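Local coordinates for protein dioxygenase (Pseudomonas brassicacearum, PDB 5V2D) that probably uses a non-haem iron centre and molecular oxygen to split the central double bond of lignin-derived stilbenes, at residues Gly33-Ser39 and Arg489-Ser493; Ala242-Arg246 and Ile381-Tyr385; Pro267-Pro273 and Phe329-Ala333; Phe411-Val415 and Ala426-Gly430. All coordinates share one frame; numbering follows the deposited sequence.

These four contacts of a seven-bladed beta-propeller differ in how they treat backbone polar atoms. In interaction 1 two arginines carry the load, reaching the carbonyls where a short helix ends. Interaction 2, on the opposite side of the chain's centre and buried, is smaller: a glycine, bridging waters and a loose charge network join the turn after strand 242-243 to a loop. Interaction 3, like 1 and 4 partly buried, depends on an aromatic pair and a single direct backbone bond between strand 269-271 and a loop. Interaction 4 is regular antiparallel pairing within one blade, yet leaves one carbonyl without a partner; it lies nearest to interaction 1, about 5 Å away between nearest atoms. Interactions 2, 3 and 4 all fall inside the chain loop that interaction 1 closes.

Interaction 1: residues Gly33-Ser39 and Arg489-Ser493; sequences GALYKPS and RMRMS
Lys37 O, just past the end of helix 33-36, is gripped by two nitrogens of one guanidinium: Arg489 NH1 at 2.9 Å and Arg489 NH2 at 3.1 Å, both from the same face of the carbonyl plane. NH1 of Arg489 also donates to Ala34 O at 2.8 Å, while its NH2 reaches Pro38 O at 3.0 Å, so two nitrogens serve three carbonyls. The chain of Arg489 is extended until it bends about CG-CD (chi3 59°), which turns the guanidinium in among these oxygens, and Lys37 CB lies over one of its faces. The amine of Lys37 itself is paired with Glu464.

Arg491, straight from CG to NE, brings NH1 to Tyr36 O at 2.8 Å with the oxygen in the guanidinium plane; its NH2 is held by Pro67 O. Next to Arg491 in the chain, Met492 N donates to Leu35 O at 3.0 Å, nearly straight (170°) and on a lone pair. Met492 CB rests 3.8 Å from Tyr36 CE1, and the hydroxyl of that tyrosine is bonded to Phe408 O.

A methionine in place of Arg489 would probably leave the carbonyls of Ala34, Lys37 and Pro38 without these donors and the turn after the helix less firmly fixed. Two cations facing the C-terminal end of a helix are likely to be favourable to its dipole, and they tie it to the loop leading to the iron ligand His495.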
loop_
_atom_site.group_PDB
_atom_site.type_symbol
_atom_site.label_atom_id
_atom_site.label_comp_id
_atom_site.label_asym_id
_atom_site.label_seq_id
_atom_site.Cartn_x
_atom_site.Cartn_y
_atom_site.Cartn_z
ATOM N N GLY A 33 -5.101 16.708 12.230
ATOM C CA GLY A 33 -6.341 16.492 11.557
ATOM C C GLY A 33 -6.848 15.070 11.761
ATOM O O GLY A 33 -6.177 14.238 12.396
ATOM N N ALA A 34 -8.019 14.793 11.231
ATOM C CA ALA A 34 -8.644 13.491 11.425
ATOM C C ALA A 34 -7.842 12.371 10.798
ATOM O O ALA A 34 -7.759 11.285 11.355
ATOM C CB ALA A 34 -10.035 13.496 10.822
ATOM N N LEU A 35 -7.235 12.613 9.680
ATOM C CA LEU A 35 -6.486 11.548 9.003
ATOM C C LEU A 35 -5.131 11.215 9.748
ATOM O O LEU A 35 -4.787 10.040 9.824
ATOM C CB LEU A 35 -6.181 11.933 7.590
ATOM C CG LEU A 35 -7.151 11.339 6.561
ATOM C CD1 LEU A 35 -8.570 11.370 6.922
ATOM C CD2 LEU A 35 -6.879 11.731 5.152
ATOM N N TYR A 36 -4.407 12.221 10.198
ATOM C CA TYR A 36 -3.014 12.011 10.612
ATOM C C TYR A 36 -2.678 12.243 12.065
ATOM O O TYR A 36 -1.577 11.939 12.503
ATOM C CB TYR A 36 -2.025 12.762 9.666
ATOM C CG TYR A 36 -2.193 12.292 8.237
ATOM C CD1 TYR A 36 -1.813 10.985 7.853
ATOM C CD2 TYR A 36 -2.771 13.109 7.260
ATOM C CE1 TYR A 36 -2.006 10.519 6.598
ATOM C CE2 TYR A 36 -2.953 12.629 5.957
ATOM C CZ TYR A 36 -2.617 11.326 5.653
ATOM O OH TYR A 36 -2.792 10.827 4.402
ATOM N N LYS A 37 -3.637 12.683 12.868
ATOM C CA LYS A 37 -3.381 12.747 14.241
ATOM C C LYS A 37 -3.082 11.324 14.748
ATOM O O LYS A 37 -3.729 10.358 14.348
ATOM C CB LYS A 37 -4.564 13.339 14.970
ATOM C CG LYS A 37 -4.435 13.530 16.432
ATOM C CD LYS A 37 -5.779 14.085 17.023
ATOM C CE LYS A 37 -6.251 15.418 16.421
ATOM N NZ LYS A 37 -7.674 15.648 16.841
ATOM N N PRO A 38 -2.122 11.204 15.646
ATOM C CA PRO A 38 -1.773 9.834 16.155
ATOM C C PRO A 38 -2.941 9.234 16.889
ATOM O O PRO A 38 -3.742 9.970 17.468
ATOM C CB PRO A 38 -0.674 10.159 17.185
ATOM C CG PRO A 38 -0.032 11.466 16.613
ATOM C CD PRO A 38 -1.273 12.253 16.264
ATOM N N SER A 39 -3.080 7.925 16.826
ATOM C CA SER A 39 -4.156 7.216 17.576
ATOM C C SER A 39 -3.523 6.396 18.686
ATOM O O SER A 39 -3.695 6.692 19.859
ATOM C CB SER A 39 -4.948 6.318 16.625
ATOM O OG SER A 39 -5.727 5.387 17.297
ATOM N N ARG A 489 -11.790 6.903 16.377
ATOM C CA ARG A 489 -11.248 7.315 15.083
ATOM C C ARG A 489 -10.091 6.395 14.596
ATOM O O ARG A 489 -9.093 6.179 15.301
ATOM C CB ARG A 489 -10.673 8.730 15.178
ATOM C CG ARG A 489 -10.059 9.258 13.891
ATOM C CD ARG A 489 -9.444 10.644 14.165
ATOM N NE ARG A 489 -8.430 10.576 15.196
ATOM C CZ ARG A 489 -7.142 10.329 14.975
ATOM N NH1 ARG A 489 -6.597 10.245 13.736
ATOM N NH2 ARG A 489 -6.348 10.271 16.076
ATOM N N MET A 490 -10.238 5.924 13.388
ATOM C CA MET A 490 -9.197 5.114 12.736
ATOM C C MET A 490 -8.302 6.115 12.013
ATOM O O MET A 490 -8.758 6.835 11.092
ATOM C CB MET A 490 -9.838 4.178 11.701
ATOM C CG MET A 490 -10.815 3.148 12.282
ATOM S SD MET A 490 -10.117 1.859 13.322
ATOM C CE MET A 490 -9.410 0.843 12.055
ATOM N N ARG A 491 -7.014 6.056 12.317
ATOM C CA ARG A 491 -6.029 6.858 11.552
ATOM C C ARG A 491 -5.983 6.362 10.093
ATOM O O ARG A 491 -6.272 5.221 9.787
ATOM C CB ARG A 491 -4.652 6.712 12.198
ATOM C CG ARG A 491 -3.639 7.702 11.744
ATOM C CD ARG A 491 -2.389 7.614 12.662
ATOM N NE ARG A 491 -1.539 8.805 12.435
ATOM C CZ ARG A 491 -0.371 8.822 11.773
ATOM N NH1 ARG A 491 0.265 9.992 11.637
ATOM N NH2 ARG A 491 0.187 7.721 11.223
ATOM N N MET A 492 -5.565 7.227 9.215
ATOM C CA MET A 492 -5.332 6.831 7.813
ATOM C C MET A 492 -4.434 5.644 7.774
ATOM O O MET A 492 -3.482 5.583 8.543
ATOM C CB MET A 492 -4.812 8.018 6.997
ATOM C CG MET A 492 -4.562 7.753 5.539
ATOM S SD MET A 492 -6.125 7.310 4.739
ATOM C CE MET A 492 -5.637 7.033 3.075
ATOM N N SER A 493 -4.712 4.717 6.871
ATOM C CA SER A 493 -4.033 3.466 6.745
ATOM C C SER A 493 -3.292 3.395 5.423
ATOM O O SER A 493 -3.396 4.282 4.517
ATOM C CB SER A 493 -4.993 2.274 6.867
ATOM O OG SER A 493 -5.819 2.396 8.062
HETATM O O HOH W 1 -7.976 7.097 17.488
#

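Interaction 2: residues Ala242-Arg246 and Ile381-Tyr385; sequences AATER and IGRQY
Glu245 lays its CG over the centre of the Arg383 guanidinium, 3.4 Å from Arg383 NE, so the meeting is chiefly of a methylene with a flat face. The two side chains cross at about a right angle, and the carboxylate and guanidinium planes are 35° apart. Glu245 OE2 is 4.0 Å from Arg383 NH1, a long salt bridge in which the oxygen lies well out of the guanidinium plane and no N-H is aimed at it. Bends at chi2 and chi3 fold Arg383 across the glutamate, while its NH2 is engaged by Asp192. The other carboxylate oxygen, Glu245 OE1, pairs with Arg246 NH2 in a salt bridge whose hydrogen bond is weak. With an alanine in place of Arg383 the flat group over Glu245 CG is gone, and Asp192 would probably be left without this cationic mate.

Gly382 is the other main participant. Its CA comes 3.3 Å from Ala243 O in a CA-H...O contact. At its positive phi (86°) a CB here would crowd Ala243 O and the carbonyl oxygen of Ile381, which calls for glycine. Gly382 O has a weak, strongly bent bond to Glu245 N, and a water accepting from Glu245 N at 3.1 Å lies 2.6 Å from Gly382 O.

Three sheets meet here: the turn following strand 242-243 and the loop before strand 387-392 belong to different blades, with strand 301-311 offering Asn307 to Gly382 N and Asp310 to Thr244 OG1.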
loop_
_atom_site.group_PDB
_atom_site.type_symbol
_atom_site.label_atom_id
_atom_site.label_comp_id
_atom_site.label_asym_id
_atom_site.label_seq_id
_atom_site.Cartn_x
_atom_site.Cartn_y
_atom_site.Cartn_z
ATOM N N ALA A 242 3.785 -6.259 -11.158
ATOM C CA ALA A 242 2.676 -6.899 -11.849
ATOM C C ALA A 242 3.096 -8.324 -12.160
ATOM O O ALA A 242 4.241 -8.590 -12.575
ATOM C CB ALA A 242 2.398 -6.171 -13.117
ATOM N N ALA A 243 2.191 -9.239 -11.902
ATOM C CA ALA A 243 2.423 -10.646 -12.205
ATOM C C ALA A 243 1.277 -11.134 -13.076
ATOM O O ALA A 243 0.113 -10.750 -12.869
ATOM C CB ALA A 243 2.560 -11.477 -10.933
ATOM N N THR A 244 1.619 -11.768 -14.177
ATOM C CA THR A 244 0.619 -12.275 -15.090
ATOM C C THR A 244 0.770 -13.779 -15.110
ATOM O O THR A 244 1.569 -14.343 -14.371
ATOM C CB THR A 244 0.707 -11.634 -16.501
ATOM O OG1 THR A 244 1.837 -12.117 -17.205
ATOM C CG2 THR A 244 0.834 -10.114 -16.436
ATOM N N GLU A 245 0.023 -14.435 -15.996
ATOM C CA GLU A 245 0.153 -15.917 -16.084
ATOM C C GLU A 245 1.543 -16.300 -16.469
ATOM O O GLU A 245 2.081 -17.222 -15.941
ATOM C CB GLU A 245 -0.834 -16.485 -17.131
ATOM C CG GLU A 245 -2.278 -16.394 -16.574
ATOM C CD GLU A 245 -3.374 -16.555 -17.633
ATOM O OE1 GLU A 245 -3.465 -15.740 -18.651
ATOM O OE2 GLU A 245 -4.141 -17.522 -17.403
ATOM N N ARG A 246 2.161 -15.571 -17.385
ATOM C CA ARG A 246 3.468 -15.925 -17.890
ATOM C C ARG A 246 4.594 -14.951 -17.628
ATOM O O ARG A 246 5.740 -15.287 -17.929
ATOM C CB ARG A 246 3.359 -16.190 -19.411
ATOM C CG ARG A 246 2.616 -17.519 -19.718
ATOM C CD ARG A 246 2.023 -17.476 -21.105
ATOM N NE ARG A 246 0.857 -16.571 -21.192
ATOM C CZ ARG A 246 -0.422 -16.886 -20.984
ATOM N NH1 ARG A 246 -0.796 -18.107 -20.638
ATOM N NH2 ARG A 246 -1.369 -15.935 -21.090
ATOM N N ILE A 381 -6.669 -11.668 -10.464
ATOM C CA ILE A 381 -5.288 -11.159 -10.439
ATOM C C ILE A 381 -4.454 -11.861 -11.517
ATOM O O ILE A 381 -4.365 -13.083 -11.552
ATOM C CB ILE A 381 -4.692 -11.325 -9.045
ATOM C CG1 ILE A 381 -5.290 -10.211 -8.172
ATOM C CG2 ILE A 381 -3.173 -11.191 -9.096
ATOM C CD1 ILE A 381 -4.829 -10.328 -6.693
ATOM N N GLY A 382 -3.818 -11.103 -12.389
ATOM C CA GLY A 382 -2.976 -11.740 -13.382
ATOM C C GLY A 382 -3.665 -12.214 -14.661
ATOM O O GLY A 382 -2.990 -12.731 -15.560
ATOM N N ARG A 383 -4.973 -12.039 -14.753
ATOM C CA ARG A 383 -5.732 -12.591 -15.892
ATOM C C ARG A 383 -6.499 -11.446 -16.546
ATOM O O ARG A 383 -6.751 -10.360 -15.951
ATOM C CB ARG A 383 -6.804 -13.631 -15.487
ATOM C CG ARG A 383 -6.557 -14.603 -14.365
ATOM C CD ARG A 383 -5.555 -15.743 -14.706
ATOM N NE ARG A 383 -4.306 -15.636 -13.892
ATOM C CZ ARG A 383 -3.613 -16.636 -13.327
ATOM N NH1 ARG A 383 -4.010 -17.897 -13.448
ATOM N NH2 ARG A 383 -2.482 -16.378 -12.658
ATOM N N GLN A 384 -7.017 -11.745 -17.711
ATOM C CA GLN A 384 -7.872 -10.812 -18.424
ATOM C C GLN A 384 -9.048 -10.464 -17.501
ATOM O O GLN A 384 -9.612 -11.307 -16.777
ATOM C CB GLN A 384 -8.418 -11.493 -19.739
ATOM C CG GLN A 384 -8.353 -10.806 -21.111
ATOM C CD GLN A 384 -8.626 -9.292 -21.171
ATOM O OE1 GLN A 384 -8.735 -8.504 -20.185
ATOM N NE2 GLN A 384 -8.519 -8.843 -22.406
ATOM N N TYR A 385 -9.434 -9.223 -17.501
ATOM C CA TYR A 385 -10.364 -8.714 -16.528
ATOM C C TYR A 385 -11.005 -7.489 -17.104
ATOM O O TYR A 385 -10.484 -6.937 -18.047
ATOM C CB TYR A 385 -9.633 -8.397 -15.188
ATOM C CG TYR A 385 -8.969 -7.061 -15.142
ATOM C CD1 TYR A 385 -9.375 -6.118 -14.242
ATOM C CD2 TYR A 385 -7.882 -6.742 -15.996
ATOM C CE1 TYR A 385 -8.756 -4.858 -14.185
ATOM C CE2 TYR A 385 -7.279 -5.501 -15.969
ATOM C CZ TYR A 385 -7.708 -4.569 -15.056
ATOM O OH TYR A 385 -7.196 -3.319 -14.990
HETATM O O HOH W 2 -2.096 -13.266 -17.992
HETATM O O HOH W 3 -5.923 -13.874 -19.058
#

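Interaction 3: residues Pro267-Pro273 and Phe329-Ala333; sequences PHFQWQP and FFPQA
Phe330 follows the backbone of Phe269 and then its ring. CB begins the contact, 3.4 Å from Phe269 O. CG comes next, 3.7 Å from Phe269 CB, a methylene that sits over the ring face as a CH-pi contact, while CD1 keeps beside Phe269 O. Farther out CE1 and CE2 straddle Phe269 CD2, and at the tip CZ is 3.6 Å from Phe269 CD2. The result is a T-shaped pair, the edge of Phe269 toward the face of Phe330, with ring planes at 71°. Both rings leave with CG anti to the carbonyl carbon (chi1 -66° and -53°), which lets them run side by side in the same direction. The opposite face of Phe330 is occupied by its neighbour Phe329.

Beyond the rings, Trp271 N donates to Phe330 O at 3.2 Å from above the carbonyl plane. Gln332 OE1 lies at the indole edge, 3.7 Å from Trp271 CD1, with amide and ring nearly coplanar; the two side chains bond their nitrogens to other partners, Trp271 NE1 to Asp299 and Gln332 NE2 to Asp334. One water bridges Phe269 O and Pro331 O, another Trp271 O and Ala333 N.

Strand 269-271, paired with strand 255-257, thus joins the loop after strand 314-322 by aromatic packing at one end and by polar links farther along. With one direct backbone bond, two waters complete the link between backbone polar atoms that do not pair as strands do.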
loop_
_atom_site.group_PDB
_atom_site.type_symbol
_atom_site.label_atom_id
_atom_site.label_comp_id
_atom_site.label_asym_id
_atom_site.label_seq_id
_atom_site.Cartn_x
_atom_site.Cartn_y
_atom_site.Cartn_z
ATOM N N PRO A 267 18.081 12.050 2.639
ATOM C CA PRO A 267 17.028 11.080 2.349
ATOM C C PRO A 267 17.493 9.831 1.638
ATOM O O PRO A 267 18.459 9.850 0.872
ATOM C CB PRO A 267 16.055 11.874 1.473
ATOM C CG PRO A 267 16.447 13.351 1.634
ATOM C CD PRO A 267 17.935 13.279 1.797
ATOM N N HIS A 268 16.782 8.719 1.865
ATOM C CA HIS A 268 17.107 7.443 1.201
ATOM C C HIS A 268 16.973 7.548 -0.320
ATOM O O HIS A 268 17.818 7.059 -1.031
ATOM C CB HIS A 268 16.217 6.353 1.729
ATOM C CG HIS A 268 16.545 4.964 1.239
ATOM N ND1 HIS A 268 17.138 4.028 2.048
ATOM C CD2 HIS A 268 16.271 4.355 0.062
ATOM C CE1 HIS A 268 17.257 2.902 1.359
ATOM N NE2 HIS A 268 16.778 3.086 0.145
ATOM N N PHE A 269 15.931 8.206 -0.789
ATOM C CA PHE A 269 15.664 8.368 -2.210
ATOM C C PHE A 269 15.705 9.853 -2.627
ATOM O O PHE A 269 15.390 10.729 -1.829
ATOM C CB PHE A 269 14.224 7.906 -2.540
ATOM C CG PHE A 269 13.995 6.432 -2.356
ATOM C CD1 PHE A 269 14.520 5.523 -3.250
ATOM C CD2 PHE A 269 13.269 5.969 -1.290
ATOM C CE1 PHE A 269 14.285 4.157 -3.089
ATOM C CE2 PHE A 269 13.039 4.608 -1.101
ATOM C CZ PHE A 269 13.569 3.709 -2.003
ATOM N N GLN A 270 15.964 10.056 -3.907
ATOM C CA GLN A 270 15.911 11.370 -4.535
ATOM C C GLN A 270 15.283 11.299 -5.921
ATOM O O GLN A 270 15.701 10.519 -6.765
ATOM C CB GLN A 270 17.374 11.875 -4.673
ATOM C CG GLN A 270 17.473 13.321 -5.155
ATOM C CD GLN A 270 18.906 13.765 -5.342
ATOM O OE1 GLN A 270 19.564 13.385 -6.311
ATOM N NE2 GLN A 270 19.378 14.517 -4.416
ATOM N N TRP A 271 14.323 12.143 -6.182
ATOM C CA TRP A 271 13.687 12.204 -7.516
ATOM C C TRP A 271 14.649 12.706 -8.574
ATOM O O TRP A 271 15.389 13.639 -8.308
ATOM C CB TRP A 271 12.504 13.127 -7.445
ATOM C CG TRP A 271 11.736 13.231 -8.716
ATOM C CD1 TRP A 271 11.742 14.274 -9.595
ATOM C CD2 TRP A 271 10.825 12.289 -9.206
ATOM N NE1 TRP A 271 10.913 14.016 -10.613
ATOM C CE2 TRP A 271 10.316 12.803 -10.406
ATOM C CE3 TRP A 271 10.352 11.036 -8.725
ATOM C CZ2 TRP A 271 9.353 12.125 -11.163
ATOM C CZ3 TRP A 271 9.397 10.364 -9.504
ATOM C CH2 TRP A 271 8.930 10.902 -10.701
ATOM N N GLN A 272 14.638 12.037 -9.721
ATOM C CA GLN A 272 15.464 12.349 -10.894
ATOM C C GLN A 272 14.476 12.713 -12.003
ATOM O O GLN A 272 13.789 11.872 -12.509
ATOM C CB GLN A 272 16.298 11.173 -11.292
ATOM C CG GLN A 272 17.152 10.588 -10.160
ATOM C CD GLN A 272 18.056 11.618 -9.492
ATOM O OE1 GLN A 272 18.633 12.349 -10.174
ATOM N NE2 GLN A 272 18.117 11.684 -8.176
ATOM N N PRO A 273 14.332 14.009 -12.314
ATOM C CA PRO A 273 13.323 14.422 -13.291
ATOM C C PRO A 273 13.643 14.132 -14.775
ATOM O O PRO A 273 12.822 14.306 -15.621
ATOM C CB PRO A 273 13.251 15.945 -13.072
ATOM C CG PRO A 273 14.643 16.300 -12.667
ATOM C CD PRO A 273 15.037 15.175 -11.747
ATOM N N PHE A 329 9.030 14.385 0.335
ATOM C CA PHE A 329 10.144 14.008 1.251
ATOM C C PHE A 329 11.284 13.340 0.543
ATOM O O PHE A 329 12.325 12.969 1.159
ATOM C CB PHE A 329 9.574 13.072 2.375
ATOM C CG PHE A 329 8.486 12.127 1.896
ATOM C CD1 PHE A 329 7.159 12.471 1.953
ATOM C CD2 PHE A 329 8.815 10.911 1.320
ATOM C CE1 PHE A 329 6.146 11.620 1.457
ATOM C CE2 PHE A 329 7.785 10.048 0.845
ATOM C CZ PHE A 329 6.477 10.395 0.899
ATOM N N PHE A 330 11.136 13.138 -0.780
ATOM C CA PHE A 330 12.276 12.716 -1.596
ATOM C C PHE A 330 12.516 13.735 -2.733
ATOM O O PHE A 330 12.443 13.399 -3.885
ATOM C CB PHE A 330 12.065 11.319 -2.230
ATOM C CG PHE A 330 11.684 10.207 -1.229
ATOM C CD1 PHE A 330 12.401 10.036 -0.044
ATOM C CD2 PHE A 330 10.654 9.301 -1.513
ATOM C CE1 PHE A 330 12.081 9.025 0.831
ATOM C CE2 PHE A 330 10.352 8.270 -0.660
ATOM C CZ PHE A 330 11.043 8.151 0.539
ATOM N N PRO A 331 12.812 14.991 -2.372
ATOM C CA PRO A 331 12.886 16.032 -3.407
ATOM C C PRO A 331 14.036 15.798 -4.338
ATOM O O PRO A 331 15.051 15.117 -3.961
ATOM C CB PRO A 331 13.090 17.344 -2.602
ATOM C CG PRO A 331 13.790 16.875 -1.339
ATOM C CD PRO A 331 13.123 15.519 -1.030
ATOM N N GLN A 332 13.907 16.324 -5.554
ATOM C CA GLN A 332 15.081 16.367 -6.426
ATOM C C GLN A 332 16.238 17.186 -5.849
ATOM O O GLN A 332 16.058 17.879 -4.854
ATOM C CB GLN A 332 14.717 16.860 -7.829
ATOM C CG GLN A 332 14.028 18.217 -7.879
ATOM C CD GLN A 332 13.587 18.555 -9.271
ATOM O OE1 GLN A 332 12.810 17.845 -9.885
ATOM N NE2 GLN A 332 14.068 19.662 -9.770
ATOM N N ALA A 333 17.415 17.045 -6.447
ATOM C CA ALA A 333 18.685 17.629 -5.939
ATOM C C ALA A 333 18.543 19.147 -5.685
ATOM O O ALA A 333 18.891 19.595 -4.598
ATOM C CB ALA A 333 19.851 17.357 -6.861
HETATM O O HOH W 4 15.886 13.482 -1.752
HETATM O O HOH W 5 17.534 15.288 -8.396
#

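Interaction 4: residues Phe411-Val415 and Ala426-Gly430; sequences FNLLV and AWFPG
A beta hairpin, strands 413-418 and 424-427, forms the outer part of a four-stranded propeller blade, and this contact is its open end. Leu414 and Trp427 are the hydrogen-bonded antiparallel pair: Leu414 N donates to Trp427 O at 3.1 Å and Trp427 N to Leu414 O at 2.9 Å, both almost straight. Val415 and Ala426 follow as a non-hydrogen-bonded pair, with Val415 CG2 4.0 Å from Ala426 CB. On that side Leu413 CD2 reaches along to Phe428 CB at 3.8 Å, brought there by a CG lying anti to the carbonyl carbon (chi1 -64°). Leu414 and Trp427 point to the other face, where both touch Leu471 of strand 465-472 in a neighbouring sheet.

On the side of strand 387-392, Asn412 and Leu413 both face Ala392 in a classic beta bulge, and the amide oxygen of Asn412 accepts from Asp394 N. Its backbone oxygen turns to the partner segment instead. Asn412 O sits at the edge of the Phe428 ring, 3.3 Å from CD1, and is 3.1 Å from Pro429 CD. The amide plane of Asn412 stands at 81° to that ring.

Proline has no N-H to offer, and Asn412 O is a buried carbonyl without a hydrogen-bond partner, met here by carbon alone. The two nearly straight bonds of the Leu414-Trp427 pair supply the direct hydrogen bonding of the contact, while apolar side chains and C-H groups meet the rest.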
loop_
_atom_site.group_PDB
_atom_site.type_symbol
_atom_site.label_atom_id
_atom_site.label_comp_id
_atom_site.label_asym_id
_atom_site.label_seq_id
_atom_site.Cartn_x
_atom_site.Cartn_y
_atom_site.Cartn_z
ATOM N N PHE A 411 -9.485 11.310 -0.583
ATOM C CA PHE A 411 -10.214 10.742 -1.696
ATOM C C PHE A 411 -11.688 10.810 -1.331
ATOM O O PHE A 411 -12.101 10.196 -0.366
ATOM C CB PHE A 411 -9.794 9.344 -2.027
ATOM C CG PHE A 411 -8.363 9.216 -2.389
ATOM C CD1 PHE A 411 -7.958 9.484 -3.690
ATOM C CD2 PHE A 411 -7.424 8.787 -1.465
ATOM C CE1 PHE A 411 -6.640 9.289 -4.092
ATOM C CE2 PHE A 411 -6.098 8.669 -1.824
ATOM C CZ PHE A 411 -5.673 8.910 -3.136
ATOM N N ASN A 412 -12.469 11.596 -2.084
ATOM C CA ASN A 412 -13.874 11.799 -1.745
ATOM C C ASN A 412 -14.814 11.013 -2.601
ATOM O O ASN A 412 -16.013 11.226 -2.484
ATOM C CB ASN A 412 -14.258 13.304 -1.742
ATOM C CG ASN A 412 -13.983 13.988 -3.067
ATOM O OD1 ASN A 412 -13.531 13.344 -4.030
ATOM N ND2 ASN A 412 -14.224 15.332 -3.109
ATOM N N LEU A 413 -14.314 10.081 -3.418
ATOM C CA LEU A 413 -15.149 9.166 -4.191
ATOM C C LEU A 413 -14.646 7.740 -4.133
ATOM O O LEU A 413 -13.437 7.493 -4.248
ATOM C CB LEU A 413 -15.124 9.568 -5.645
ATOM C CG LEU A 413 -15.707 10.944 -6.042
ATOM C CD1 LEU A 413 -15.387 11.250 -7.540
ATOM C CD2 LEU A 413 -17.197 11.006 -5.715
ATOM N N LEU A 414 -15.567 6.791 -3.981
ATOM C CA LEU A 414 -15.278 5.385 -4.055
ATOM C C LEU A 414 -15.894 4.926 -5.363
ATOM O O LEU A 414 -17.129 5.029 -5.526
ATOM C CB LEU A 414 -15.954 4.731 -2.902
ATOM C CG LEU A 414 -15.591 3.376 -2.408
ATOM C CD1 LEU A 414 -16.655 2.631 -1.646
ATOM C CD2 LEU A 414 -14.482 2.556 -3.086
ATOM N N VAL A 415 -15.083 4.366 -6.263
ATOM C CA VAL A 415 -15.463 4.203 -7.678
ATOM C C VAL A 415 -15.378 2.756 -8.166
ATOM O O VAL A 415 -14.453 2.028 -7.870
ATOM C CB VAL A 415 -14.540 5.089 -8.541
ATOM C CG1 VAL A 415 -14.873 5.025 -10.019
ATOM C CG2 VAL A 415 -14.499 6.516 -8.070
ATOM N N ALA A 426 -19.849 5.834 -9.064
ATOM C CA ALA A 426 -19.146 6.326 -7.875
ATOM C C ALA A 426 -20.069 6.675 -6.737
ATOM O O ALA A 426 -21.200 7.137 -6.965
ATOM C CB ALA A 426 -18.312 7.554 -8.227
ATOM N N TRP A 427 -19.608 6.476 -5.491
ATOM C CA TRP A 427 -20.330 6.994 -4.336
ATOM C C TRP A 427 -19.580 8.187 -3.753
ATOM O O TRP A 427 -18.364 8.094 -3.430
ATOM C CB TRP A 427 -20.578 5.895 -3.278
ATOM C CG TRP A 427 -21.387 6.441 -2.150
ATOM C CD1 TRP A 427 -22.588 7.049 -2.264
ATOM C CD2 TRP A 427 -21.061 6.482 -0.752
ATOM N NE1 TRP A 427 -23.046 7.439 -1.040
ATOM C CE2 TRP A 427 -22.130 7.114 -0.099
ATOM C CE3 TRP A 427 -20.010 5.993 0.016
ATOM C CZ2 TRP A 427 -22.159 7.313 1.279
ATOM C CZ3 TRP A 427 -20.050 6.182 1.371
ATOM C CH2 TRP A 427 -21.077 6.832 1.991
ATOM N N PHE A 428 -20.293 9.292 -3.570
ATOM C CA PHE A 428 -19.792 10.469 -2.838
ATOM C C PHE A 428 -20.425 10.471 -1.459
ATOM O O PHE A 428 -21.674 10.387 -1.346
ATOM C CB PHE A 428 -20.231 11.776 -3.589
ATOM C CG PHE A 428 -19.869 13.062 -2.859
ATOM C CD1 PHE A 428 -18.528 13.384 -2.628
ATOM C CD2 PHE A 428 -20.852 13.960 -2.433
ATOM C CE1 PHE A 428 -18.162 14.575 -2.025
ATOM C CE2 PHE A 428 -20.509 15.159 -1.806
ATOM C CZ PHE A 428 -19.135 15.467 -1.587
ATOM N N PRO A 429 -19.627 10.529 -0.394
ATOM C CA PRO A 429 -20.205 10.347 0.945
ATOM C C PRO A 429 -20.697 11.614 1.617
ATOM O O PRO A 429 -20.927 11.625 2.805
ATOM C CB PRO A 429 -19.012 9.786 1.742
ATOM C CG PRO A 429 -17.852 10.491 1.177
ATOM C CD PRO A 429 -18.153 10.535 -0.333
ATOM N N GLY A 430 -20.763 12.719 0.903
ATOM C CA GLY A 430 -21.068 13.995 1.510
ATOM C C GLY A 430 -19.795 14.814 1.608
ATOM O O GLY A 430 -18.662 14.339 1.386
#